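K Homology domain-containing protein (Aeropyrum pernix, PDB 1TUA) is of unknown function but carries K Homology domains and probably binds RNA. Local coordinates at residues I19-R22 / G23-K26; G142-E145 / R146-A150; I177-R180 / E181-K184. All blocks are in the same frame, centred on the assembly; numbering follows the deposited sequence.

The three contacts are local, each lying within one continuous stretch of chain. Interaction 1 opens a helix in the first KH region, and interaction 2 opens another in the second; their centres lie about 29 Å apart, on opposite sides of the chain's centre. Interaction 3 sits further out, on the long C-terminal helix, about 40 Å from interaction 1 and 15 Å from interaction 2, centre to centre. Only interactions 2 and 3 touch. Arg-146 NH2 meets Glu-181 OE1 at 2.7 Å in a salt bridge, and a weaker ion pair joins Glu-145 to Arg-180. If the first KH region binds RNA as its relatives do, the loop of interaction 1 probably takes part.

Interaction 1: residues I19-R22 / G23-K26; sequences IGPR and GEVK
Arg-22 and Glu-24 face each other in a tight turn flanked by two glycines, NH2 of the arginine lying 2.9 Å from OE1 of the glutamate. The oxygen stands well out of the guanidinium plane, so the salt bridge works through charge alone, with no N-H aimed at the carboxylate. Glu-24 gets there because its CG sits between the backbone N and the carbonyl carbon (chi1 58°), which swings the extended chain back over Pro-21; there OE2 comes within 3.6 Å of the proline CD.

Beneath the side chains, the backbone fixes the turn. Gly-23 N donates to Gly-20 O at 2.8 Å, and Glu-24 N donates to Pro-21 O at 3.1 Å. Further back, Ile-19 O, at the end of helix 15-19, accepts a nearly straight bond from Lys-26 N (3.2 Å) and a weak one from Val-25 N, tying the helix that finishes to the one that begins. Val-25 CG2 packs 3.6 Å from Gly-20 CA, an approach made possible by the bare glycine. Ile-19 CG2, meanwhile, rests 3.6 Å from Gly-23 CA.

Both glycines have positive phi, and Gly-23 occupies the N-cap position of helix 24-33. Gly-Pro-Arg-Gly between two helices is the GXXG loop of the KH domain, which in relatives runs along the nucleic acid backbone.

Interaction 2: residues G142-E145 / R146-A150; sequences GDYE and RAMAA
The carbonyl oxygen of Asp-143 receives Ala-147 N at 2.8 Å, the shortest hydrogen bond here and an almost linear one, with the donor nearly in line with the C=O bond. It closes the first turn of helix 144-158, for which Asp-143 is the N-cap.

The same residue also caps with its side chain. CG takes up a position between the backbone N and the carbonyl carbon (chi1 61°), which turns the carboxylate back toward the helix; OD1 then accepts from Arg-146 N at 3.1 Å. The second oxygen, OD2, makes a salt bridge to Arg-146 NH1 at 3.1 Å. The N-H...O angle there is only 124°, which makes the hydrogen bond weak; the carboxylate and guanidinium planes stand almost perpendicular. The stronger polar partner of this arginine is Glu-181, on helix 163-188, which takes NH2.

Apolar packing occupies another side of the same turn. Met-148 CG lies over one face of the Tyr-144 ring, offset toward its rim and 3.9 Å from the centroid, a CH-pi contact, while SD approaches obliquely at 5.0 Å to complete a Met-aromatic pair. Tyr-144 also touches Ile-88 of strand 87-93, and Ala-147 packs on Val-90 there.

One aspartate thus serves both an amide at the helix start and a guanidinium, surroundings that would probably stabilise its negative charge, while Arg-146 divides its own charge between two acids.

Interaction 3: residues I177-R180 / E181-K184; sequences IKRR and ERLK
Spacings of three and four residues along a single alpha-helix define this contact, in which Arg-179 meets Arg-182 and Leu-183, and Arg-180 meets Lys-184. The helix, 163-188, is the long C-terminal one that packs beside helix 144-158 of the second KH region, and these two turns lie near its far end, mostly at the surface.

Four i to i+4 backbone bonds carry the spiral. Arg-182 N to Lys-178 O and Leu-183 N to Arg-179 O are each 2.9 Å, with Glu-181 N to Ile-177 O and Lys-184 N to Arg-180 O only slightly longer.

On the side turned to helix 144-158, Ile-177 and Glu-181 run side by side, pointing the same way, and the isoleucine CG2 comes 4.1 Å from the glutamate CD. The carboxylate has its principal partner in Arg-146. Arg-180 and Lys-184 likewise lie alongside each other, with CG of the former 3.8 Å from CE of the latter; the touching is done by methylenes, while Glu-176 takes the arginine's charged end in a salt bridge.

Two arginines cross on another flank. Arg-182 NH2 reaches 3.6 Å from Arg-179 CG and 4.0 Å from its NE, bringing like charges close, with the guanidinium planes 75° apart. Arg-182 has a second partner in Trp-186, through a cation-pi contact. CG anti to the backbone N (chi1 179°) and a chain extended as far as NE bring one face of the Arg-179 guanidinium against Leu-183, whose CD1 lies 3.8 Å from NH1.

Interaction 1: residues I19-R22 / G23-K26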
loop_
_atom_site.group_PDB
_atom_site.type_symbol
_atom_site.label_atom_id
_atom_site.label_comp_id
_atom_site.label_asym_id
_atom_site.label_seq_id
_atom_site.Cartn_x
_atom_site.Cartn_y
_atom_site.Cartn_z
ATOM N N ILE A 19 16.546 -1.651 2.331
ATOM C CA ILE A 19 17.715 -1.316 3.140
ATOM C C ILE A 19 18.086 0.161 2.966
ATOM O O ILE A 19 18.326 0.880 3.940
ATOM C CB ILE A 19 18.941 -2.184 2.736
ATOM C CG1 ILE A 19 18.619 -3.667 2.933
ATOM C CG2 ILE A 19 20.163 -1.783 3.561
ATOM C CD1 ILE A 19 19.615 -4.610 2.272
ATOM N N GLY A 20 18.121 0.602 1.715
ATOM C CA GLY A 20 18.477 1.974 1.422
ATOM C C GLY A 20 19.987 2.125 1.376
ATOM O O GLY A 20 20.710 1.308 1.960
ATOM N N PRO A 21 20.500 3.157 0.688
ATOM C CA PRO A 21 21.947 3.369 0.597
ATOM C C PRO A 21 22.547 3.499 1.984
ATOM O O PRO A 21 22.114 4.339 2.771
ATOM C CB PRO A 21 22.055 4.668 -0.193
ATOM C CG PRO A 21 20.835 4.636 -1.057
ATOM C CD PRO A 21 19.775 4.180 -0.084
ATOM N N ARG A 22 23.538 2.667 2.281
ATOM C CA ARG A 22 24.187 2.696 3.584
ATOM C C ARG A 22 23.192 2.341 4.691
ATOM O O ARG A 22 23.415 2.669 5.856
ATOM C CB ARG A 22 24.777 4.086 3.843
ATOM C CG ARG A 22 25.875 4.491 2.876
ATOM C CD ARG A 22 25.848 5.991 2.635
ATOM N NE ARG A 22 24.662 6.388 1.876
ATOM C CZ ARG A 22 24.314 7.647 1.619
ATOM N NH1 ARG A 22 25.059 8.655 2.062
ATOM N NH2 ARG A 22 23.217 7.902 0.913
ATOM N N GLY A 23 22.095 1.679 4.317
ATOM C CA GLY A 23 21.083 1.281 5.287
ATOM C C GLY A 23 20.234 2.414 5.843
ATOM O O GLY A 23 19.590 2.265 6.879
ATOM N N GLU A 24 20.207 3.544 5.145
ATOM C CA GLU A 24 19.451 4.703 5.602
ATOM C C GLU A 24 17.937 4.504 5.702
ATOM O O GLU A 24 17.294 5.110 6.557
ATOM C CB GLU A 24 19.742 5.908 4.701
ATOM C CG GLU A 24 19.422 5.676 3.230
ATOM C CD GLU A 24 19.709 6.898 2.373
ATOM O OE1 GLU A 24 20.798 7.494 2.542
ATOM O OE2 GLU A 24 18.851 7.255 1.532
ATOM N N VAL A 25 17.367 3.672 4.831
ATOM C CA VAL A 25 15.927 3.443 4.867
ATOM C C VAL A 25 15.521 2.583 6.056
ATOM O O VAL A 25 14.632 2.967 6.827
ATOM C CB VAL A 25 15.407 2.798 3.560
ATOM C CG1 VAL A 25 13.941 2.380 3.726
ATOM C CG2 VAL A 25 15.525 3.796 2.416
ATOM N N LYS A 26 16.162 1.432 6.237
ATOM C CA LYS A 26 15.788 0.610 7.383
ATOM C C LYS A 26 16.127 1.359 8.672
ATOM O O LYS A 26 15.423 1.224 9.672
ATOM C CB LYS A 26 16.484 -0.756 7.357
ATOM C CG LYS A 26 17.949 -0.740 7.676
ATOM C CD LYS A 26 18.440 -2.145 7.991
ATOM C CE LYS A 26 19.869 -2.106 8.491
ATOM N NZ LYS A 26 20.303 -3.422 9.028
#

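Interaction 2: residues G142-E145 / R146-A150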
loop_
_atom_site.group_PDB
_atom_site.type_symbol
_atom_site.label_atom_id
_atom_site.label_comp_id
_atom_site.label_asym_id
_atom_site.label_seq_id
_atom_site.Cartn_x
_atom_site.Cartn_y
_atom_site.Cartn_z
ATOM N N GLY A 142 -3.909 4.237 2.260
ATOM C CA GLY A 142 -4.882 5.265 2.611
ATOM C C GLY A 142 -5.655 4.828 3.843
ATOM O O GLY A 142 -5.360 3.764 4.388
ATOM N N ASP A 143 -6.622 5.617 4.316
ATOM C CA ASP A 143 -7.380 5.151 5.474
ATOM C C ASP A 143 -8.315 4.052 4.985
ATOM O O ASP A 143 -8.541 3.911 3.781
ATOM C CB ASP A 143 -8.146 6.289 6.198
ATOM C CG ASP A 143 -9.170 6.982 5.327
ATOM O OD1 ASP A 143 -10.027 6.301 4.731
ATOM O OD2 ASP A 143 -9.130 8.228 5.255
ATOM N N TYR A 144 -8.842 3.264 5.913
ATOM C CA TYR A 144 -9.699 2.138 5.568
ATOM C C TYR A 144 -10.722 2.316 4.449
ATOM O O TYR A 144 -10.680 1.600 3.452
ATOM C CB TYR A 144 -10.432 1.624 6.808
ATOM C CG TYR A 144 -11.222 0.375 6.510
ATOM C CD1 TYR A 144 -10.575 -0.829 6.237
ATOM C CD2 TYR A 144 -12.611 0.411 6.426
ATOM C CE1 TYR A 144 -11.293 -1.967 5.882
ATOM C CE2 TYR A 144 -13.340 -0.722 6.071
ATOM C CZ TYR A 144 -12.675 -1.904 5.799
ATOM O OH TYR A 144 -13.389 -3.022 5.435
ATOM N N GLU A 145 -11.652 3.248 4.616
ATOM C CA GLU A 145 -12.682 3.454 3.606
ATOM C C GLU A 145 -12.173 3.922 2.247
ATOM O O GLU A 145 -12.638 3.446 1.208
ATOM C CB GLU A 145 -13.720 4.435 4.123
ATOM C CG GLU A 145 -14.456 3.928 5.324
ATOM C CD GLU A 145 -15.636 4.795 5.645
ATOM O OE1 GLU A 145 -15.425 5.964 6.034
ATOM O OE2 GLU A 145 -16.775 4.313 5.486
ATOM N N ARG A 146 -11.233 4.861 2.248
ATOM C CA ARG A 146 -10.677 5.362 0.998
ATOM C C ARG A 146 -9.856 4.288 0.281
ATOM O O ARG A 146 -9.944 4.145 -0.940
ATOM C CB ARG A 146 -9.829 6.609 1.262
ATOM C CG ARG A 146 -10.672 7.810 1.668
ATOM C CD ARG A 146 -9.821 9.014 2.026
ATOM N NE ARG A 146 -10.652 10.207 2.180
ATOM C CZ ARG A 146 -11.563 10.369 3.134
ATOM N NH1 ARG A 146 -11.762 9.417 4.036
ATOM N NH2 ARG A 146 -12.290 11.478 3.173
ATOM N N ALA A 147 -9.066 3.524 1.032
ATOM C CA ALA A 147 -8.273 2.455 0.430
ATOM C C ALA A 147 -9.205 1.383 -0.159
ATOM O O ALA A 147 -8.942 0.837 -1.233
ATOM C CB ALA A 147 -7.337 1.835 1.471
ATOM N N MET A 148 -10.295 1.081 0.544
ATOM C CA MET A 148 -11.233 0.082 0.051
ATOM C C MET A 148 -11.978 0.606 -1.182
ATOM O O MET A 148 -12.307 -0.167 -2.088
ATOM C CB MET A 148 -12.219 -0.332 1.152
ATOM C CG MET A 148 -11.583 -1.167 2.285
ATOM S SD MET A 148 -10.600 -2.605 1.700
ATOM C CE MET A 148 -11.889 -3.624 1.040
ATOM N N ALA A 149 -12.226 1.916 -1.228
ATOM C CA ALA A 149 -12.901 2.514 -2.384
ATOM C C ALA A 149 -11.991 2.390 -3.607
ATOM O O ALA A 149 -12.431 2.004 -4.693
ATOM C CB ALA A 149 -13.217 3.980 -2.109
ATOM N N ALA A 150 -10.713 2.714 -3.422
ATOM C CA ALA A 150 -9.730 2.629 -4.498
ATOM C C ALA A 150 -9.573 1.179 -4.975
ATOM O O ALA A 150 -9.460 0.909 -6.171
ATOM C CB ALA A 150 -8.385 3.167 -4.009
#

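Interaction 3: residues I177-R180 / E181-K184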
loop_
_atom_site.group_PDB
_atom_site.type_symbol
_atom_site.label_atom_id
_atom_site.label_comp_id
_atom_site.label_asym_id
_atom_site.label_seq_id
_atom_site.Cartn_x
_atom_site.Cartn_y
_atom_site.Cartn_z
ATOM N N ILE A 177 -18.752 8.971 1.646
ATOM C CA ILE A 177 -17.771 8.910 2.728
ATOM C C ILE A 177 -17.496 10.300 3.309
ATOM O O ILE A 177 -17.521 10.497 4.528
ATOM C CB ILE A 177 -16.439 8.289 2.215
ATOM C CG1 ILE A 177 -16.667 6.818 1.861
ATOM C CG2 ILE A 177 -15.340 8.426 3.263
ATOM C CD1 ILE A 177 -15.503 6.168 1.150
ATOM N N LYS A 178 -17.245 11.262 2.430
ATOM C CA LYS A 178 -16.954 12.617 2.864
ATOM C C LYS A 178 -18.177 13.302 3.459
ATOM O O LYS A 178 -18.060 14.065 4.414
ATOM C CB LYS A 178 -16.407 13.441 1.700
ATOM C CG LYS A 178 -15.045 12.991 1.213
ATOM C CD LYS A 178 -14.521 13.962 0.178
ATOM C CE LYS A 178 -13.123 13.604 -0.256
ATOM N NZ LYS A 178 -12.614 14.598 -1.243
ATOM N N ARG A 179 -19.351 13.037 2.897
ATOM C CA ARG A 179 -20.565 13.642 3.430
ATOM C C ARG A 179 -20.747 13.187 4.873
ATOM O O ARG A 179 -20.992 13.999 5.766
ATOM C CB ARG A 179 -21.784 13.239 2.593
ATOM C CG ARG A 179 -23.104 13.823 3.100
ATOM C CD ARG A 179 -24.135 13.930 1.982
ATOM N NE ARG A 179 -25.395 14.510 2.440
ATOM C CZ ARG A 179 -26.273 13.876 3.212
ATOM N NH1 ARG A 179 -26.029 12.630 3.614
ATOM N NH2 ARG A 179 -27.394 14.486 3.588
ATOM N N ARG A 180 -20.605 11.885 5.098
ATOM C CA ARG A 180 -20.752 11.311 6.429
ATOM C C ARG A 180 -19.742 11.919 7.393
ATOM O O ARG A 180 -20.065 12.213 8.544
ATOM C CB ARG A 180 -20.554 9.800 6.364
ATOM C CG ARG A 180 -21.018 9.058 7.594
ATOM C CD ARG A 180 -20.787 7.564 7.441
ATOM N NE ARG A 180 -21.156 7.093 6.107
ATOM C CZ ARG A 180 -20.280 6.714 5.175
ATOM N NH1 ARG A 180 -18.976 6.745 5.432
ATOM N NH2 ARG A 180 -20.705 6.318 3.980
ATOM N N GLU A 181 -18.515 12.107 6.924
ATOM C CA GLU A 181 -17.487 12.688 7.772
ATOM C C GLU A 181 -17.866 14.116 8.146
ATOM O O GLU A 181 -17.776 14.506 9.309
ATOM C CB GLU A 181 -16.123 12.672 7.064
ATOM C CG GLU A 181 -15.648 11.273 6.694
ATOM C CD GLU A 181 -14.244 11.252 6.097
ATOM O OE1 GLU A 181 -13.944 12.099 5.227
ATOM O OE2 GLU A 181 -13.448 10.374 6.495
ATOM N N ARG A 182 -18.297 14.896 7.160
ATOM C CA ARG A 182 -18.682 16.277 7.407
ATOM C C ARG A 182 -19.835 16.370 8.405
ATOM O O ARG A 182 -19.821 17.219 9.304
ATOM C CB ARG A 182 -19.070 16.958 6.093
ATOM C CG ARG A 182 -19.650 18.354 6.257
ATOM C CD ARG A 182 -19.862 19.020 4.910
ATOM N NE ARG A 182 -20.699 18.226 4.011
ATOM C CZ ARG A 182 -22.020 18.107 4.115
ATOM N NH1 ARG A 182 -22.676 18.731 5.084
ATOM N NH2 ARG A 182 -22.691 17.371 3.238
ATOM N N LEU A 183 -20.827 15.496 8.253
ATOM C CA LEU A 183 -21.980 15.507 9.146
ATOM C C LEU A 183 -21.590 15.108 10.566
ATOM O O LEU A 183 -22.102 15.675 11.531
ATOM C CB LEU A 183 -23.091 14.587 8.615
ATOM C CG LEU A 183 -23.695 14.933 7.245
ATOM C CD1 LEU A 183 -24.830 13.979 6.952
ATOM C CD2 LEU A 183 -24.196 16.366 7.214
ATOM N N LYS A 184 -20.690 14.137 10.700
ATOM C CA LYS A 184 -20.247 13.717 12.024
ATOM C C LYS A 184 -19.533 14.884 12.691
ATOM O O LYS A 184 -19.716 15.140 13.883
ATOM C CB LYS A 184 -19.295 12.520 11.933
ATOM C CG LYS A 184 -19.977 11.200 11.624
ATOM C CD LYS A 184 -18.972 10.067 11.505
ATOM C CE LYS A 184 -19.664 8.763 11.131
ATOM N NZ LYS A 184 -18.698 7.674 10.806
#